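Long-range contacts in conserved protein (Methanosarcina mazei, PDB 2NR4), which binds flavin mononucleotide and is a flavoprotein whose reaction, if it catalyses one, is not known: residues S31-A35 with L86-S90; E73-N79 with F110-K114. One frame throughout, in Å; residues are numbered along the deposited sequence.

Both contacts belong to the barrel of the FMN-binding domain, about 12 Å apart, centre to centre. Along the chain their segments alternate: 31-35, then 73-79, 86-90 and 110-114. Strands 29-37 and 75-79 are neighbours in the closed antiparallel sheet; interaction 1 lays helix 84-92 against one of them, while interaction 2 lays strand 110-113, part of a separate two-stranded sheet, over the other. The two contacts touch directly: Ile34 N probably donates a hydrogen bond to Asn79 O, and Ile34 CG2 packs on Leu113 CD1. Elements before and after the helix thus meet on one barrel wall, interaction 1 being the one that holds a residue of the FMN pocket, Glu32.

Interaction 1 of 2, residues S31-A35 with L86-S90; sequences SEIIA and LFVRS
Ile34 reaches from its barrel strand to the helix carrying Phe87 and Ser90, and nearly every branch of its side chain finds a partner there. From CB the chain forks. CG2 lies anti to the backbone N (CG1 having chi1 -67°) and passes beside Ser90, 4.2 Å from Ser90 CB. The other branch starts with CG1, which sits over the middle of the Phe87 ring, 4.2 Å from its centroid and 6° off the normal, a CH-pi contact. Beyond it, CD1 stays over that same face, 4.1 Å from Phe87 CD2, and ends against the helix backbone, 4.0 Å from Phe87 N; Leu86 CG is a looser apolar neighbour. Ser90 OG approaches Ile34 CD1 at 3.8 Å, a small group that lets isoleucine come close. The hydroxyl is turned back to its own helix, where the carbonyl oxygens of Leu86 and Phe87 are both within reach. Isoleucine suits the place because its two branches at CB point different ways, CG1 and CD1 over the flat ring and CG2 against the helix turn, while phenylalanine supplies a broad face. At the edge of that ring, in its plane, lies Glu32 O, 3.6 Å from Phe87 CZ, so the less electron-rich rim meets the carbonyl. The Glu32 side chain ends elsewhere, beside the bound FMN. The axes of segments 31-35 and 86-90 come within 9.6 Å and cross at 58°. Strand 43-51 flanks the contact, with Pro46, an FMN-binding residue, touching Ser90; helix 158-176 packs on Phe87 through Leu164, and helix 198-210 on the next residue, Val88.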
ATOM      1  N   SER A  31      10.711   3.066  -0.489  1.00 20.40           N
ATOM      2  CA  SER A  31       9.448   3.737  -0.167  1.00 20.02           C
ATOM      3  C   SER A  31       9.072   4.539  -1.422  1.00 20.23           C
ATOM      4  O   SER A  31       9.842   5.381  -1.861  1.00 19.86           O
ATOM      5  CB  SER A  31       9.664   4.684   1.037  1.00 20.78           C
ATOM      6  OG  SER A  31      10.000   3.971   2.248  1.00 22.64           O
ATOM      7  N   GLU A  32       7.903   4.268  -1.993  1.00 19.38           N
ATOM      8  CA  GLU A  32       7.480   4.936  -3.240  1.00 20.09           C
ATOM      9  C   GLU A  32       6.750   6.211  -2.875  1.00 20.59           C
ATOM     10  O   GLU A  32       5.591   6.192  -2.379  1.00 20.82           O
ATOM     11  CB  GLU A  32       6.591   4.023  -4.096  1.00 20.31           C
ATOM     12  CG  GLU A  32       7.204   2.610  -4.360  1.00 21.95           C
ATOM     13  CD  GLU A  32       8.400   2.615  -5.305  1.00 25.88           C
ATOM     14  OE1 GLU A  32       8.741   3.699  -5.887  1.00 28.26           O
ATOM     15  OE2 GLU A  32       9.029   1.521  -5.467  1.00 24.93           O
ATOM     16  N   ILE A  33       7.431   7.328  -3.142  1.00 19.71           N
ATOM     17  CA  ILE A  33       6.903   8.640  -2.778  1.00 20.30           C
ATOM     18  C   ILE A  33       6.844   9.533  -4.023  1.00 20.03           C
ATOM     19  O   ILE A  33       7.273   9.144  -5.089  1.00 19.77           O
ATOM     20  CB  ILE A  33       7.739   9.275  -1.654  1.00 19.27           C
ATOM     21  CG1 ILE A  33       9.254   9.239  -1.952  1.00 21.10           C
ATOM     22  CG2 ILE A  33       7.415   8.543  -0.291  1.00 21.74           C
ATOM     23  CD1 ILE A  33       9.756  10.288  -2.926  1.00 26.03           C
ATOM     24  N   ILE A  34       6.313  10.733  -3.880  1.00 19.21           N
ATOM     25  CA  ILE A  34       6.475  11.676  -4.984  1.00 18.97           C
ATOM     26  C   ILE A  34       7.535  12.688  -4.552  1.00 18.96           C
ATOM     27  O   ILE A  34       7.414  13.327  -3.524  1.00 19.42           O
ATOM     28  CB  ILE A  34       5.142  12.346  -5.284  1.00 20.90           C
ATOM     29  CG1 ILE A  34       4.181  11.263  -5.838  1.00 21.08           C
ATOM     30  CG2 ILE A  34       5.356  13.552  -6.263  1.00 20.91           C
ATOM     31  CD1 ILE A  34       2.768  11.685  -5.834  1.00 27.07           C
ATOM     32  N   ALA A  35       8.563  12.840  -5.355  1.00 19.24           N
ATOM     33  CA  ALA A  35       9.662  13.729  -4.991  1.00 18.85           C
ATOM     34  C   ALA A  35       9.366  15.108  -5.553  1.00 19.38           C
ATOM     35  O   ALA A  35       9.079  15.210  -6.745  1.00 18.73           O
ATOM     36  CB  ALA A  35      10.916  13.219  -5.601  1.00 20.39           C
ATOM     37  N   LEU A  86      -2.852  11.594  -8.066  1.00 29.16           N
ATOM     38  CA  LEU A  86      -1.619  12.404  -7.969  1.00 28.65           C
ATOM     39  C   LEU A  86      -0.372  11.656  -8.422  1.00 29.06           C
ATOM     40  O   LEU A  86       0.499  12.210  -9.126  1.00 27.58           O
ATOM     41  CB  LEU A  86      -1.494  12.965  -6.557  1.00 29.21           C
ATOM     42  CG  LEU A  86      -0.795  14.270  -6.197  1.00 32.00           C
ATOM     43  CD1 LEU A  86      -1.127  15.423  -7.199  1.00 32.20           C
ATOM     44  CD2 LEU A  86      -1.240  14.624  -4.801  1.00 30.85           C
ATOM     45  N   PHE A  87      -0.264  10.369  -8.085  1.00 28.18           N
ATOM     46  CA  PHE A  87       0.800   9.579  -8.663  1.00 27.23           C
ATOM     47  C   PHE A  87       0.872   9.580 -10.175  1.00 26.99           C
ATOM     48  O   PHE A  87       1.946   9.666 -10.771  1.00 26.13           O
ATOM     49  CB  PHE A  87       0.708   8.094  -8.204  1.00 28.88           C
ATOM     50  CG  PHE A  87       1.679   7.740  -7.156  1.00 26.24           C
ATOM     51  CD1 PHE A  87       2.963   7.344  -7.497  1.00 31.60           C
ATOM     52  CD2 PHE A  87       1.323   7.808  -5.819  1.00 32.35           C
ATOM     53  CE1 PHE A  87       3.863   7.022  -6.527  1.00 30.56           C
ATOM     54  CE2 PHE A  87       2.232   7.487  -4.858  1.00 29.91           C
ATOM     55  CZ  PHE A  87       3.508   7.108  -5.230  1.00 28.15           C
ATOM     56  N   VAL A  88      -0.276   9.386 -10.815  1.00 26.17           N
ATOM     57  CA  VAL A  88      -0.285   9.246 -12.244  1.00 25.53           C
ATOM     58  C   VAL A  88      -0.072  10.633 -12.847  1.00 25.17           C
ATOM     59  O   VAL A  88       0.693  10.775 -13.771  1.00 25.93           O
ATOM     60  CB  VAL A  88      -1.590   8.601 -12.745  1.00 25.37           C
ATOM     61  CG1 VAL A  88      -1.680   8.644 -14.262  1.00 26.37           C
ATOM     62  CG2 VAL A  88      -1.681   7.119 -12.267  1.00 24.60           C
ATOM     63  N   ARG A  89      -0.721  11.642 -12.295  1.00 25.24           N
ATOM     64  CA  ARG A  89      -0.522  13.016 -12.801  1.00 26.63           C
ATOM     65  C   ARG A  89       0.932  13.448 -12.681  1.00 26.69           C
ATOM     66  O   ARG A  89       1.473  14.061 -13.606  1.00 27.46           O
ATOM     67  CB  ARG A  89      -1.409  13.992 -12.041  1.00 26.30           C
ATOM     68  CG  ARG A  89      -2.904  13.838 -12.382  1.00 27.40           C
ATOM     69  CD  ARG A  89      -3.734  14.971 -11.822  1.00 31.74           C
ATOM     70  NE  ARG A  89      -3.157  16.265 -12.196  1.00 29.37           N
ATOM     71  CZ  ARG A  89      -2.809  17.230 -11.348  1.00 32.16           C
ATOM     72  NH1 ARG A  89      -2.991  17.106 -10.032  1.00 31.03           N
ATOM     73  NH2 ARG A  89      -2.265  18.349 -11.841  1.00 31.94           N
ATOM     74  N   SER A  90       1.577  13.147 -11.549  1.00 25.38           N
ATOM     75  CA  SER A  90       2.985  13.549 -11.423  1.00 26.12           C
ATOM     76  C   SER A  90       3.901  12.741 -12.344  1.00 26.56           C
ATOM     77  O   SER A  90       5.015  13.150 -12.663  1.00 24.06           O
ATOM     78  CB  SER A  90       3.454  13.470  -9.979  1.00 26.28           C
ATOM     79  OG  SER A  90       3.491  12.124  -9.583  1.00 28.82           O
TER

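Interaction 2 of 2, residues E73-N79 with F110-K114; sequences EKCLASN and FPVLK
Phe110 lays its ring against Cys75 where strand 110-113, half of a small two-stranded sheet with 100-103, runs over strand 75-79 of the FMN-binding barrel. The two strands are nearly parallel, yet they pack through side chains and are not paired as sheet neighbours. The main aromatic contact is sulfur-aromatic: Cys75 SG stands over the centre of the Phe110 ring, 3.5 Å from the centroid and 12° off the normal. It arrives there because SG is anti to the backbone N (chi1 -173°), and a compact, polarisable sulfur sits well against a ring face. The opposite face is covered near its rim by CD of Pro111, the next residue. Glu73 OE1 lies at the ring edge, 4.2 Å from Phe110 CE1, with the carboxylate plane nearly perpendicular to the ring; its stronger partner is the backbone N of Phe39, whose ring also meets Phe110 edge-to-face. Apolar packing continues along the strands. Ala77 CB touches Phe110 CE2 at 4.0 Å and Val112 CG1 at 3.8 Å, alanine being short enough to let both in between the two strands. Polar contact falls to Asn79, whose amide serves both sides of this buried site: ND2 donates to Ile34 O and Ser36 OG in the neighbouring barrel strand, while OD1 accepts the N-H of Leu113. The Leu113 side chain crosses the same amide that its own N-H bonds to, its CG 3.8 Å from Asn79 CG. Leu113 N gives that bond to Asn79 OD1 at 2.9 Å, fairly straight at 161°, approaching from above the carbonyl plane.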
ATOM      1  N   GLU A  73      20.679  21.917  -7.833  1.00 31.07           N
ATOM      2  CA  GLU A  73      20.273  22.450  -6.543  1.00 29.69           C
ATOM      3  C   GLU A  73      20.650  21.597  -5.354  1.00 28.33           C
ATOM      4  O   GLU A  73      20.683  22.094  -4.226  1.00 28.08           O
ATOM      5  CB  GLU A  73      18.770  22.717  -6.547  1.00 29.86           C
ATOM      6  CG  GLU A  73      18.406  23.797  -7.572  1.00 32.73           C
ATOM      7  CD  GLU A  73      16.925  24.025  -7.709  1.00 34.82           C
ATOM      8  OE1 GLU A  73      16.125  23.402  -6.966  1.00 34.28           O
ATOM      9  OE2 GLU A  73      16.551  24.846  -8.580  1.00 36.32           O
ATOM     10  N   LYS A  74      20.895  20.312  -5.598  1.00 27.34           N
ATOM     11  CA  LYS A  74      21.229  19.315  -4.532  1.00 28.00           C
ATOM     12  C   LYS A  74      20.253  19.284  -3.354  1.00 26.16           C
ATOM     13  O   LYS A  74      20.633  19.170  -2.154  1.00 25.28           O
ATOM     14  CB  LYS A  74      22.685  19.432  -4.067  1.00 28.85           C
ATOM     15  CG  LYS A  74      23.706  19.174  -5.189  1.00 32.12           C
ATOM     16  CD  LYS A  74      24.039  20.517  -5.837  1.00 38.98           C
ATOM     17  CE  LYS A  74      25.341  20.481  -6.609  1.00 40.76           C
ATOM     18  NZ  LYS A  74      25.479  21.767  -7.371  1.00 45.19           N
ATOM     19  N   CYS A  75      18.981  19.353  -3.702  1.00 26.58           N
ATOM     20  CA  CYS A  75      17.904  19.314  -2.718  1.00 26.23           C
ATOM     21  C   CYS A  75      16.687  18.664  -3.352  1.00 24.65           C
ATOM     22  O   CYS A  75      16.405  18.848  -4.561  1.00 23.15           O
ATOM     23  CB  CYS A  75      17.537  20.725  -2.240  1.00 26.96           C
ATOM     24  SG  CYS A  75      16.350  20.887  -0.876  1.00 32.08           S
ATOM     25  N   LEU A  76      15.978  17.889  -2.532  1.00 23.24           N
ATOM     26  CA  LEU A  76      14.782  17.133  -2.991  1.00 22.24           C
ATOM     27  C   LEU A  76      13.946  16.835  -1.769  1.00 20.56           C
ATOM     28  O   LEU A  76      14.506  16.585  -0.691  1.00 21.17           O
ATOM     29  CB  LEU A  76      15.248  15.864  -3.713  1.00 21.91           C
ATOM     30  CG  LEU A  76      14.363  14.649  -4.011  1.00 25.37           C
ATOM     31  CD1 LEU A  76      15.098  13.797  -5.037  1.00 28.23           C
ATOM     32  CD2 LEU A  76      14.006  13.813  -2.744  1.00 26.58           C
ATOM     33  N   ALA A  77      12.620  16.855  -1.896  1.00 19.66           N
ATOM     34  CA  ALA A  77      11.762  16.527  -0.759  1.00 19.50           C
ATOM     35  C   ALA A  77      10.930  15.275  -1.087  1.00 21.05           C
ATOM     36  O   ALA A  77      10.436  15.139  -2.199  1.00 20.04           O
ATOM     37  CB  ALA A  77      10.827  17.675  -0.461  1.00 20.77           C
ATOM     38  N   SER A  78      10.831  14.350  -0.136  1.00 20.18           N
ATOM     39  CA  SER A  78       9.841  13.304  -0.248  1.00 20.65           C
ATOM     40  C   SER A  78       8.456  13.844   0.081  1.00 20.84           C
ATOM     41  O   SER A  78       8.289  14.679   0.985  1.00 23.13           O
ATOM     42  CB  SER A  78      10.190  12.176   0.754  1.00 19.82           C
ATOM     43  OG  SER A  78      10.255  12.667   2.090  1.00 22.44           O
ATOM     44  N   ASN A  79       7.445  13.330  -0.600  1.00 19.48           N
ATOM     45  CA  ASN A  79       6.030  13.568  -0.292  1.00 19.12           C
ATOM     46  C   ASN A  79       5.265  12.242  -0.291  1.00 19.76           C
ATOM     47  O   ASN A  79       5.147  11.589  -1.347  1.00 18.71           O
ATOM     48  CB  ASN A  79       5.374  14.457  -1.347  1.00 19.50           C
ATOM     49  CG  ASN A  79       6.054  15.832  -1.426  1.00 19.89           C
ATOM     50  OD1 ASN A  79       5.661  16.760  -0.716  1.00 22.47           O
ATOM     51  ND2 ASN A  79       7.118  15.933  -2.222  1.00 20.86           N
ATOM     52  N   PHE A 110      11.550  25.770   0.141  1.00 35.13           N
ATOM     53  CA  PHE A 110      11.587  24.658  -0.827  1.00 30.15           C
ATOM     54  C   PHE A 110      10.169  24.077  -1.042  1.00 27.10           C
ATOM     55  O   PHE A 110       9.406  23.954  -0.093  1.00 26.85           O
ATOM     56  CB  PHE A 110      12.601  23.596  -0.346  1.00 29.33           C
ATOM     57  CG  PHE A 110      13.024  22.639  -1.427  1.00 26.80           C
ATOM     58  CD1 PHE A 110      13.951  23.028  -2.396  1.00 26.45           C
ATOM     59  CD2 PHE A 110      12.434  21.381  -1.511  1.00 27.98           C
ATOM     60  CE1 PHE A 110      14.318  22.182  -3.408  1.00 26.89           C
ATOM     61  CE2 PHE A 110      12.784  20.522  -2.535  1.00 27.16           C
ATOM     62  CZ  PHE A 110      13.721  20.903  -3.469  1.00 25.35           C
ATOM     63  N   PRO A 111       9.810  23.730  -2.289  1.00 25.31           N
ATOM     64  CA  PRO A 111       8.460  23.284  -2.581  1.00 24.27           C
ATOM     65  C   PRO A 111       8.178  21.840  -2.088  1.00 24.77           C
ATOM     66  O   PRO A 111       8.995  20.934  -2.335  1.00 23.71           O
ATOM     67  CB  PRO A 111       8.437  23.275  -4.102  1.00 24.99           C
ATOM     68  CG  PRO A 111       9.834  23.016  -4.507  1.00 23.69           C
ATOM     69  CD  PRO A 111      10.644  23.765  -3.503  1.00 25.62           C
ATOM     70  N   VAL A 112       7.044  21.666  -1.422  1.00 24.59           N
ATOM     71  CA  VAL A 112       6.491  20.312  -1.120  1.00 24.23           C
ATOM     72  C   VAL A 112       5.058  20.305  -1.629  1.00 24.83           C
ATOM     73  O   VAL A 112       4.512  21.375  -1.915  1.00 24.41           O
ATOM     74  CB  VAL A 112       6.588  19.972   0.376  1.00 22.85           C
ATOM     75  CG1 VAL A 112       8.057  19.913   0.836  1.00 23.16           C
ATOM     76  CG2 VAL A 112       5.765  20.940   1.256  1.00 26.60           C
ATOM     77  N   LEU A 113       4.450  19.128  -1.783  1.00 23.57           N
ATOM     78  CA  LEU A 113       3.054  19.066  -2.209  1.00 25.09           C
ATOM     79  C   LEU A 113       2.095  19.473  -1.099  1.00 25.26           C
ATOM     80  O   LEU A 113       2.232  19.034   0.038  1.00 24.99           O
ATOM     81  CB  LEU A 113       2.684  17.676  -2.718  1.00 24.58           C
ATOM     82  CG  LEU A 113       3.494  17.224  -3.939  1.00 26.83           C
ATOM     83  CD1 LEU A 113       3.097  15.776  -4.308  1.00 27.79           C
ATOM     84  CD2 LEU A 113       3.234  18.138  -5.118  1.00 25.48           C
ATOM     85  N   LYS A 114       1.109  20.296  -1.448  1.00 25.78           N
ATOM     86  CA  LYS A 114       0.082  20.696  -0.482  1.00 26.69           C
ATOM     87  C   LYS A 114      -0.736  19.495  -0.016  1.00 27.35           C
ATOM     88  O   LYS A 114      -1.202  19.480   1.127  1.00 28.02           O
ATOM     89  CB  LYS A 114      -0.851  21.712  -1.101  1.00 28.37           C
ATOM     90  CG  LYS A 114      -0.196  23.075  -1.244  1.00 29.37           C
ATOM     91  CD  LYS A 114      -1.094  23.998  -2.075  1.00 34.77           C
ATOM     92  CE  LYS A 114      -2.231  24.507  -1.258  1.00 39.24           C
ATOM     93  NZ  LYS A 114      -2.426  25.938  -1.696  1.00 45.45           N
TER